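PDB 3PQU: transferrin binding protein B from Actinobacillus suis, which is an outer-membrane lipoprotein that probably captures host transferrin as part of the bacterial transferrin receptor used for iron acquisition. Local coordinates for residues A[120-125]-A[152-157]; A[157-162]-A[300-305]; A[273-278]-A[293-298]; A[305-310]-A[322-327]. All coordinates share one frame; numbering follows the deposited sequence.

All four contacts belong to the N-lobe, and together they show how its handle sheet is laid against its beta barrel. Contact 1 pairs two handle strands; contacts 3 and 4 pair barrel strands, and these lie side by side, since Gly298 N bonds to Ala308 O at 2.8 Å. Contact 2 ties the chain just after handle strand 150-157 to a barrel turn, sharing Gly157 with contact 1 and Glu305 with contact 4. The centres of contacts 1 and 4 are about 11 Å apart, and Tyr120 N reaches Glu306 OE1 at 2.7 Å. Tyr300 OH meets Arg274 NH1 at 2.9 Å, linking contact 2 to contact 3.

Contact 1 of 4, residues A[120-125]-A[152-157]; sequences YVRSGY and YIYYLG
Val121 to Tyr125 pair with Ile153 to Gly157 as antiparallel strands inside the handle sheet of the N-lobe, where strand 150-157 runs between strands 43-47 and 121-128. Two hydrogen-bonded pairs hold the ladder. Arg122 and Leu156 exchange both of their backbone bonds, Arg122 N to Leu156 O at 2.9 Å and almost straight, while Gly124 N gives a 2.9 Å bond to Tyr154 O and Gly124 O takes one back from Tyr154 N. Gly124 sits at a corner of the chain with phi 125° and psi -103°, a conformation suited to glycine.

The side chain doing most of the work is Tyr154. Its CG lies between its own backbone N and carbonyl carbon (chi1 80°), which lays the ring over the opposing strand: Ser123 CA stands 4.2 Å from the ring centroid as a CH-pi contact, and Gly124 N sits over the same face toward the rim. The phenol oxygen ends beside the aliphatic root of Arg122, with Tyr154 OH 3.5 Å from Arg122 CB.

On the other side of the sheet, facing the barrel, Val121 touches Ala308 and Ala323, Ser123 touches Ala323, Tyr155 touches Ala308, and Ile153 packs on Phe319 and Val321. Within that layer Ser123 CB rests 3.7 Å from Tyr155 CB, and farther along Ile153 CD1 lies 3.8 Å from Tyr125 CB.

Contact 2 of 4, residues A[157-162]-A[300-305]; sequences GTSPSK and YGPKAE
Neither 157-162 nor 300-305 is regular over most of its length; the backbones meet at a single bridge between Pro160 and Tyr300, their CA atoms 4.4 Å apart. Here the chain just after handle strand 150-157 passes the turn between barrel strands 292-300 and 306-312, a type I beta turn from Gly301 to Ala304. Gly301 N donates to Ser159 O at 2.9 Å, with a bent N-H...O angle of 133°.

The turn is gripped from outside as well as from within. Gly301 O accepts the turn's own bond from Ala304 N and a shorter one from Ser161 OG, at 2.6 Å and in the carbonyl plane. Ser161 OG stands anti to its own carbonyl carbon (chi1 -51°), a setting that brings the hydroxyl to the turn and places Ser161 OG 3.7 Å from Ala304 CB. Beyond the two segments, Ser161 O takes a bond from Asn273 ND2.

Tyr300 makes the contact with the start of 157-162. Gly157 CA lies over one face of its ring, 3.6 Å from the centroid, a close CH-pi approach that the lack of a side chain permits. Thr158 O comes to the ring's edge, near its plane. The phenol reaches past these segments, where Tyr300 OH is hydrogen-bonded to Arg274 NH1, while at the base of the side chain Tyr300 CB is 3.4 Å from Thr158 O.

Contact 3 of 4, residues A[273-278]-A[293-298]; sequences NRFRGK and NYLEGG
Glu296 OE2 is held from two sources: Arg274 NE bonds to Glu296 OE2 at 2.9 Å, and a water 2.7 Å from Glu296 OE2 donates to it. A second prong, Arg274 NH2 to Glu296 OE1 at 2.9 Å, completes a side-on salt bridge. The guanidinium and carboxylate planes are only 26° apart, and both oxygens are approached on the syn side. The same water accepts from Arg276 NE, bridging Arg276 and Glu296, whose side chains run alongside one another. Two cationic groups around one carboxylate would be expected to favour its charged form. Arg274 gets there by folding at chi2 and chi3, which draws its guanidinium back across Gly297 and Gly298; Gly298 N sits over the centre of one face. Arg274 NH2 also has a weak hydrogen bond with Tyr155 OH of the handle, and Arg276 NH1 forms a salt bridge with Glu32.

On the other side of the sheet Phe275 lies flat over the neighbouring strand. Gly297 CA is 3.9 Å from the ring centroid, a CH-pi contact over the face, and Leu295 CD2 meets the ring edge at Phe275 CD1, 4.1 Å away. At the far end Lys278 NZ reaches Asn293 OD1 at 3.1 Å, coming from above the amide's carbonyl plane.

Between these two faces runs the backbone ladder, Phe275 with Gly297 and Gly277 with Leu295 as hydrogen-bonded pairs. This is an antiparallel hairpin of strands 274-281 and 292-300 in the N-lobe beta barrel, its salt bridge set on the side that meets the handle.

Contact 4 of 4, residues A[305-310]-A[322-327]; sequences EEMAGK and FAAKSE
Five backbone hydrogen bonds join Glu305-Gly309 to Phe322-Ser326: Met307 with Ala324 and Gly309 with Phe322 form two doubly bonded antiparallel pairs, Met307 N lying 2.9 Å from Ala324 O. Ser326 N adds a bond to Glu305 O at 3.0 Å. Glu305 and Glu306 together face Tyr300 on the neighbouring strand, a classic beta bulge.

The aromatic contact is Phe322 over Gly309. A chi1 of 52° swings the Phe322 ring over the partner strand, and Gly309 CA sits 3.9 Å from the centroid in a CH-pi contact.

Apolar packing on that face continues with Met307 CG, 4.0 Å from Ala324 CB. On the reverse, Ala308 CB and Ala323 CB are 4.2 Å apart, and Glu306 CG lies 3.5 Å from Lys325 CB where the two side chains run alongside each other, pointing the same way. Their charged ends go elsewhere: the Glu306 carboxylate takes the backbone N-H groups of Gln119 and Tyr120, and Lys325 NZ reaches Asn117 O.

This barrel hairpin thus has two neighbourhoods: Phe322, Met307 and Ala324 pack against strands 170-183 and 229-236, while Ala308 and Ala323 meet Val121 of handle strand 121-128.

Contact 1 of 4, residues A[120-125]-A[152-157]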
# COMPACT_ATOMS: atom_id res chain seq x y z
N TYR A 120 0.15 -5.52 11.37
CA TYR A 120 0.55 -5.13 10.02
C TYR A 120 0.96 -3.65 9.93
O TYR A 120 1.48 -3.19 8.92
CB TYR A 120 -0.60 -5.41 9.05
CG TYR A 120 -0.98 -6.88 8.99
CD1 TYR A 120 -0.19 -7.79 8.28
CD2 TYR A 120 -2.10 -7.37 9.65
CE1 TYR A 120 -0.51 -9.14 8.23
CE2 TYR A 120 -2.43 -8.74 9.61
CZ TYR A 120 -1.63 -9.61 8.89
OH TYR A 120 -1.94 -10.95 8.82
N VAL A 121 0.71 -2.91 10.99
CA VAL A 121 0.90 -1.46 10.95
C VAL A 121 1.72 -0.99 12.13
O VAL A 121 1.66 -1.58 13.21
CB VAL A 121 -0.48 -0.76 10.94
CG1 VAL A 121 -0.31 0.73 11.15
CG2 VAL A 121 -1.21 -1.06 9.63
N ARG A 122 2.51 0.06 11.91
CA ARG A 122 3.15 0.81 12.97
C ARG A 122 2.86 2.29 12.74
O ARG A 122 2.91 2.76 11.61
CB ARG A 122 4.68 0.60 12.94
CG ARG A 122 5.14 -0.81 13.29
CD ARG A 122 4.97 -1.11 14.78
NE ARG A 122 5.37 -2.48 15.08
CZ ARG A 122 4.54 -3.52 15.04
NH1 ARG A 122 3.27 -3.35 14.72
NH2 ARG A 122 4.99 -4.74 15.33
N SER A 123 2.57 3.04 13.80
CA SER A 123 2.37 4.47 13.62
C SER A 123 2.65 5.21 14.90
O SER A 123 2.74 4.61 15.96
CB SER A 123 0.94 4.78 13.16
OG SER A 123 0.06 4.87 14.28
N GLY A 124 2.73 6.54 14.76
CA GLY A 124 2.82 7.46 15.89
C GLY A 124 4.05 8.34 15.76
O GLY A 124 4.10 9.29 14.97
N TYR A 125 5.07 8.02 16.53
CA TYR A 125 6.23 8.89 16.63
C TYR A 125 7.45 8.11 17.07
O TYR A 125 7.36 7.01 17.65
CB TYR A 125 5.94 10.05 17.60
CG TYR A 125 5.37 9.59 18.93
CD1 TYR A 125 6.18 8.97 19.89
CD2 TYR A 125 4.01 9.75 19.21
CE1 TYR A 125 5.64 8.52 21.13
CE2 TYR A 125 3.47 9.31 20.45
CZ TYR A 125 4.30 8.71 21.39
OH TYR A 125 3.78 8.27 22.59
N TYR A 152 10.13 12.23 14.51
CA TYR A 152 9.22 12.12 13.37
C TYR A 152 7.83 11.66 13.78
O TYR A 152 7.67 10.92 14.76
CB TYR A 152 9.79 11.11 12.38
CG TYR A 152 11.17 11.44 11.89
CD1 TYR A 152 11.38 12.05 10.66
CD2 TYR A 152 12.28 11.17 12.69
CE1 TYR A 152 12.67 12.37 10.21
CE2 TYR A 152 13.57 11.48 12.26
CZ TYR A 152 13.75 12.08 11.03
OH TYR A 152 15.03 12.39 10.63
N ILE A 153 6.84 12.10 13.04
CA ILE A 153 5.49 11.54 13.13
C ILE A 153 5.34 10.67 11.89
O ILE A 153 5.77 11.07 10.81
CB ILE A 153 4.44 12.64 13.11
CG1 ILE A 153 4.72 13.67 14.24
CG2 ILE A 153 3.03 12.05 13.20
CD1 ILE A 153 4.79 13.09 15.68
N TYR A 154 4.76 9.49 12.01
CA TYR A 154 4.69 8.62 10.83
C TYR A 154 3.58 7.58 10.93
O TYR A 154 3.03 7.35 12.01
CB TYR A 154 6.03 7.90 10.63
CG TYR A 154 6.17 6.69 11.54
CD1 TYR A 154 5.96 5.39 11.06
CD2 TYR A 154 6.46 6.84 12.89
CE1 TYR A 154 6.08 4.28 11.91
CE2 TYR A 154 6.57 5.74 13.75
CZ TYR A 154 6.37 4.47 13.24
OH TYR A 154 6.48 3.38 14.08
N TYR A 155 3.29 6.95 9.80
CA TYR A 155 2.66 5.64 9.81
C TYR A 155 3.33 4.78 8.76
O TYR A 155 3.86 5.28 7.76
CB TYR A 155 1.11 5.73 9.58
CG TYR A 155 0.68 5.89 8.13
CD1 TYR A 155 0.49 4.78 7.31
CD2 TYR A 155 0.44 7.16 7.58
CE1 TYR A 155 0.09 4.93 5.97
CE2 TYR A 155 0.05 7.31 6.25
CZ TYR A 155 -0.13 6.19 5.45
OH TYR A 155 -0.53 6.33 4.13
N LEU A 156 3.30 3.47 8.96
CA LEU A 156 3.84 2.55 7.97
C LEU A 156 3.08 1.24 8.03
O LEU A 156 2.90 0.67 9.11
CB LEU A 156 5.32 2.29 8.27
CG LEU A 156 6.02 1.30 7.36
CD1 LEU A 156 6.01 1.81 5.92
CD2 LEU A 156 7.45 1.07 7.84
N GLY A 157 2.64 0.76 6.88
CA GLY A 157 1.89 -0.48 6.85
C GLY A 157 2.54 -1.48 5.93
O GLY A 157 3.39 -1.14 5.10

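Contact 2 of 4, residues A[157-162]-A[300-305]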
# COMPACT_ATOMS: atom_id res chain seq x y z
N GLY A 157 2.64 0.76 6.88
CA GLY A 157 1.89 -0.48 6.85
C GLY A 157 2.54 -1.48 5.93
O GLY A 157 3.39 -1.14 5.10
N THR A 158 2.16 -2.74 6.09
CA THR A 158 2.66 -3.80 5.24
C THR A 158 1.49 -4.63 4.74
O THR A 158 0.42 -4.65 5.35
CB THR A 158 3.69 -4.69 6.00
OG1 THR A 158 4.26 -5.65 5.09
CG2 THR A 158 3.01 -5.42 7.14
N SER A 159 1.70 -5.29 3.60
CA SER A 159 0.65 -6.09 2.97
C SER A 159 -0.65 -5.33 2.69
O SER A 159 -1.68 -5.63 3.30
CB SER A 159 0.35 -7.32 3.83
OG SER A 159 -0.71 -8.05 3.24
N PRO A 160 -0.61 -4.36 1.77
CA PRO A 160 -1.83 -3.62 1.41
C PRO A 160 -2.91 -4.61 0.98
O PRO A 160 -2.64 -5.47 0.13
CB PRO A 160 -1.40 -2.78 0.20
CG PRO A 160 0.10 -2.68 0.33
CD PRO A 160 0.54 -3.98 0.94
N SER A 161 -4.10 -4.47 1.54
CA SER A 161 -5.09 -5.55 1.51
C SER A 161 -5.56 -5.93 0.11
O SER A 161 -5.84 -5.07 -0.73
CB SER A 161 -6.26 -5.17 2.41
OG SER A 161 -5.77 -4.77 3.68
N LYS A 162 -5.65 -7.23 -0.15
CA LYS A 162 -6.15 -7.69 -1.44
C LYS A 162 -7.60 -8.19 -1.37
O LYS A 162 -8.22 -8.46 -2.41
CB LYS A 162 -5.23 -8.78 -2.00
CG LYS A 162 -3.81 -8.27 -2.31
CD LYS A 162 -3.09 -9.21 -3.27
CE LYS A 162 -1.82 -8.57 -3.83
NZ LYS A 162 -0.69 -8.63 -2.89
N TYR A 300 -4.54 -2.56 5.53
CA TYR A 300 -3.38 -3.43 5.55
C TYR A 300 -3.74 -4.75 6.22
O TYR A 300 -4.65 -4.82 7.05
CB TYR A 300 -2.21 -2.76 6.28
CG TYR A 300 -1.73 -1.45 5.64
CD1 TYR A 300 -0.75 -1.46 4.65
CD2 TYR A 300 -2.26 -0.22 6.02
CE1 TYR A 300 -0.30 -0.28 4.06
CE2 TYR A 300 -1.81 0.98 5.43
CZ TYR A 300 -0.82 0.93 4.46
OH TYR A 300 -0.36 2.09 3.88
N GLY A 301 -3.00 -5.80 5.88
CA GLY A 301 -3.36 -7.17 6.22
C GLY A 301 -4.06 -7.77 5.00
O GLY A 301 -4.69 -7.06 4.23
N PRO A 302 -3.95 -9.10 4.82
CA PRO A 302 -4.56 -9.74 3.66
C PRO A 302 -6.06 -9.49 3.61
O PRO A 302 -6.60 -9.38 2.51
CB PRO A 302 -4.29 -11.23 3.90
CG PRO A 302 -3.15 -11.27 4.87
CD PRO A 302 -3.31 -10.06 5.73
N LYS A 303 -6.70 -9.40 4.77
CA LYS A 303 -8.15 -9.23 4.84
C LYS A 303 -8.60 -7.89 5.41
O LYS A 303 -9.72 -7.77 5.88
CB LYS A 303 -8.77 -10.37 5.66
CG LYS A 303 -8.75 -11.72 4.96
CD LYS A 303 -9.43 -12.79 5.81
CE LYS A 303 -9.80 -14.01 4.98
NZ LYS A 303 -8.62 -14.56 4.24
N ALA A 304 -7.74 -6.88 5.32
CA ALA A 304 -8.02 -5.55 5.86
C ALA A 304 -8.25 -5.59 7.37
O ALA A 304 -9.16 -4.96 7.90
CB ALA A 304 -9.18 -4.90 5.15
N GLU A 305 -7.40 -6.34 8.07
CA GLU A 305 -7.48 -6.42 9.53
C GLU A 305 -7.20 -5.05 10.15
O GLU A 305 -7.70 -4.74 11.23
CB GLU A 305 -6.46 -7.43 10.06
CG GLU A 305 -6.80 -8.90 9.77
CD GLU A 305 -6.33 -9.38 8.39
OE1 GLU A 305 -6.06 -8.54 7.51
OE2 GLU A 305 -6.23 -10.60 8.20

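Contact 3 of 4, residues A[273-278]-A[293-298]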
# COMPACT_ATOMS: atom_id res chain seq x y z
N ASN A 273 -7.71 -0.55 -2.32
CA ASN A 273 -7.57 -0.74 -0.87
C ASN A 273 -7.22 0.55 -0.13
O ASN A 273 -6.73 0.53 1.00
CB ASN A 273 -6.57 -1.85 -0.52
CG ASN A 273 -5.18 -1.62 -1.14
OD1 ASN A 273 -4.75 -0.49 -1.29
ND2 ASN A 273 -4.50 -2.69 -1.51
N ARG A 274 -7.49 1.69 -0.77
CA ARG A 274 -7.17 2.99 -0.18
C ARG A 274 -8.43 3.77 0.11
O ARG A 274 -9.52 3.42 -0.36
CB ARG A 274 -6.29 3.79 -1.14
CG ARG A 274 -4.99 3.06 -1.52
CD ARG A 274 -4.14 2.72 -0.29
NE ARG A 274 -3.43 3.89 0.27
CZ ARG A 274 -2.44 3.82 1.15
NH1 ARG A 274 -2.01 2.63 1.58
NH2 ARG A 274 -1.86 4.93 1.62
N PHE A 275 -8.30 4.85 0.87
CA PHE A 275 -9.42 5.76 1.07
C PHE A 275 -8.94 7.20 1.04
O PHE A 275 -7.78 7.48 1.36
CB PHE A 275 -10.20 5.42 2.37
CG PHE A 275 -9.32 5.22 3.57
CD1 PHE A 275 -8.95 6.29 4.37
CD2 PHE A 275 -8.85 3.96 3.90
CE1 PHE A 275 -8.14 6.10 5.48
CE2 PHE A 275 -8.03 3.75 5.01
CZ PHE A 275 -7.67 4.83 5.79
N ARG A 276 -9.82 8.10 0.64
CA ARG A 276 -9.49 9.51 0.47
C ARG A 276 -10.64 10.32 1.00
O ARG A 276 -11.79 10.03 0.65
CB ARG A 276 -9.31 9.85 -1.01
CG ARG A 276 -8.31 9.01 -1.77
CD ARG A 276 -8.36 9.29 -3.30
NE ARG A 276 -7.70 8.22 -4.06
CZ ARG A 276 -8.09 7.81 -5.26
NH1 ARG A 276 -9.13 8.38 -5.84
NH2 ARG A 276 -7.43 6.84 -5.87
N GLY A 277 -10.35 11.35 1.81
CA GLY A 277 -11.40 12.21 2.32
C GLY A 277 -10.92 13.45 3.07
O GLY A 277 -9.96 14.12 2.68
N LYS A 278 -11.61 13.74 4.16
CA LYS A 278 -11.43 14.99 4.88
C LYS A 278 -11.45 14.73 6.37
O LYS A 278 -12.05 13.76 6.82
CB LYS A 278 -12.60 15.93 4.57
CG LYS A 278 -12.88 16.15 3.08
CD LYS A 278 -14.14 17.00 2.93
CE LYS A 278 -14.47 17.25 1.46
NZ LYS A 278 -13.32 17.88 0.76
N ASN A 293 -8.64 19.01 3.87
CA ASN A 293 -9.21 18.40 2.67
C ASN A 293 -8.32 17.29 2.14
O ASN A 293 -8.56 16.76 1.06
CB ASN A 293 -9.32 19.43 1.54
CG ASN A 293 -10.50 20.33 1.69
OD1 ASN A 293 -11.53 19.95 2.26
ND2 ASN A 293 -10.37 21.54 1.16
N TYR A 294 -7.26 16.97 2.89
CA TYR A 294 -6.19 16.11 2.38
C TYR A 294 -5.92 14.91 3.29
O TYR A 294 -4.82 14.76 3.83
CB TYR A 294 -4.92 16.94 2.20
CG TYR A 294 -5.17 18.10 1.25
CD1 TYR A 294 -5.17 17.91 -0.12
CD2 TYR A 294 -5.42 19.38 1.74
CE1 TYR A 294 -5.41 18.96 -1.00
CE2 TYR A 294 -5.66 20.44 0.88
CZ TYR A 294 -5.66 20.22 -0.48
OH TYR A 294 -5.89 21.27 -1.32
N LEU A 295 -6.93 14.06 3.44
CA LEU A 295 -6.79 12.85 4.22
C LEU A 295 -6.69 11.66 3.26
O LEU A 295 -7.50 11.54 2.34
CB LEU A 295 -8.00 12.67 5.14
CG LEU A 295 -7.99 11.42 6.04
CD1 LEU A 295 -8.57 11.73 7.43
CD2 LEU A 295 -8.74 10.25 5.38
N GLU A 296 -5.71 10.78 3.49
CA GLU A 296 -5.53 9.61 2.65
C GLU A 296 -4.93 8.53 3.50
O GLU A 296 -4.06 8.80 4.32
CB GLU A 296 -4.61 9.91 1.46
CG GLU A 296 -4.70 8.91 0.30
CD GLU A 296 -3.89 7.62 0.49
OE1 GLU A 296 -3.07 7.53 1.43
OE2 GLU A 296 -4.06 6.69 -0.34
N GLY A 297 -5.39 7.30 3.31
CA GLY A 297 -4.85 6.16 4.02
C GLY A 297 -5.19 4.85 3.31
O GLY A 297 -5.70 4.85 2.18
N GLY A 298 -4.90 3.72 3.95
CA GLY A 298 -5.18 2.43 3.36
C GLY A 298 -5.46 1.31 4.34
O GLY A 298 -5.22 1.45 5.54
O HOH W 1 -5.14 7.21 -2.77

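Contact 4 of 4, residues A[305-310]-A[322-327]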
# COMPACT_ATOMS: atom_id res chain seq x y z
N GLU A 305 -7.40 -6.34 8.07
CA GLU A 305 -7.48 -6.42 9.53
C GLU A 305 -7.20 -5.05 10.15
O GLU A 305 -7.70 -4.74 11.23
CB GLU A 305 -6.46 -7.43 10.06
CG GLU A 305 -6.80 -8.90 9.77
CD GLU A 305 -6.33 -9.38 8.39
OE1 GLU A 305 -6.06 -8.54 7.51
OE2 GLU A 305 -6.23 -10.60 8.20
N GLU A 306 -6.39 -4.25 9.46
CA GLU A 306 -5.95 -2.97 10.00
C GLU A 306 -6.07 -1.83 8.98
O GLU A 306 -6.24 -2.06 7.79
CB GLU A 306 -4.51 -3.11 10.56
CG GLU A 306 -4.47 -4.08 11.76
CD GLU A 306 -3.07 -4.50 12.19
OE1 GLU A 306 -2.06 -3.92 11.72
OE2 GLU A 306 -2.97 -5.43 13.03
N MET A 307 -6.01 -0.60 9.48
CA MET A 307 -6.04 0.58 8.63
C MET A 307 -5.11 1.65 9.19
O MET A 307 -4.89 1.72 10.41
CB MET A 307 -7.46 1.15 8.50
CG MET A 307 -8.14 1.51 9.83
SD MET A 307 -9.86 2.01 9.61
CE MET A 307 -9.67 3.63 8.84
N ALA A 308 -4.57 2.48 8.30
CA ALA A 308 -3.73 3.59 8.72
C ALA A 308 -3.76 4.69 7.69
O ALA A 308 -4.00 4.44 6.49
CB ALA A 308 -2.27 3.11 8.97
N GLY A 309 -3.53 5.92 8.14
CA GLY A 309 -3.48 7.03 7.20
C GLY A 309 -2.97 8.30 7.82
O GLY A 309 -2.41 8.27 8.93
N LYS A 310 -3.12 9.40 7.09
CA LYS A 310 -2.60 10.68 7.53
C LYS A 310 -3.43 11.82 6.95
O LYS A 310 -4.16 11.64 5.98
CB LYS A 310 -1.11 10.81 7.15
CG LYS A 310 -0.81 10.90 5.63
CD LYS A 310 -1.23 12.25 5.04
CE LYS A 310 -0.57 12.52 3.71
NZ LYS A 310 -0.96 11.55 2.64
N PHE A 322 -2.89 8.18 11.91
CA PHE A 322 -3.81 7.36 12.69
C PHE A 322 -3.67 5.91 12.24
O PHE A 322 -3.19 5.64 11.14
CB PHE A 322 -5.27 7.84 12.55
CG PHE A 322 -5.73 8.00 11.11
CD1 PHE A 322 -6.29 6.92 10.40
CD2 PHE A 322 -5.63 9.24 10.47
CE1 PHE A 322 -6.70 7.07 9.09
CE2 PHE A 322 -6.06 9.41 9.15
CZ PHE A 322 -6.59 8.33 8.46
N ALA A 323 -4.05 4.98 13.12
CA ALA A 323 -3.92 3.56 12.86
C ALA A 323 -4.95 2.86 13.74
O ALA A 323 -5.17 3.28 14.86
CB ALA A 323 -2.52 3.05 13.21
N ALA A 324 -5.56 1.81 13.23
CA ALA A 324 -6.61 1.14 13.99
C ALA A 324 -6.79 -0.30 13.48
O ALA A 324 -6.41 -0.63 12.35
CB ALA A 324 -7.93 1.93 13.85
N LYS A 325 -7.37 -1.16 14.31
CA LYS A 325 -7.63 -2.52 13.88
C LYS A 325 -9.04 -2.92 14.21
O LYS A 325 -9.66 -2.37 15.11
CB LYS A 325 -6.64 -3.50 14.50
CG LYS A 325 -6.78 -3.73 15.97
CD LYS A 325 -5.94 -4.92 16.40
CE LYS A 325 -5.82 -4.97 17.92
NZ LYS A 325 -4.90 -6.06 18.41
N SER A 326 -9.57 -3.88 13.46
CA SER A 326 -10.91 -4.35 13.70
C SER A 326 -10.80 -5.56 14.58
O SER A 326 -9.72 -6.14 14.72
CB SER A 326 -11.61 -4.72 12.39
OG SER A 326 -10.98 -5.84 11.79
N GLU A 327 -11.91 -5.91 15.21
CA GLU A 327 -12.00 -7.19 15.87
C GLU A 327 -12.18 -8.17 14.73
O GLU A 327 -12.82 -7.86 13.72
CB GLU A 327 -13.11 -7.25 16.91
CG GLU A 327 -14.52 -7.15 16.37
CD GLU A 327 -15.55 -6.97 17.49
OE1 GLU A 327 -15.15 -6.56 18.60
OE2 GLU A 327 -16.75 -7.22 17.24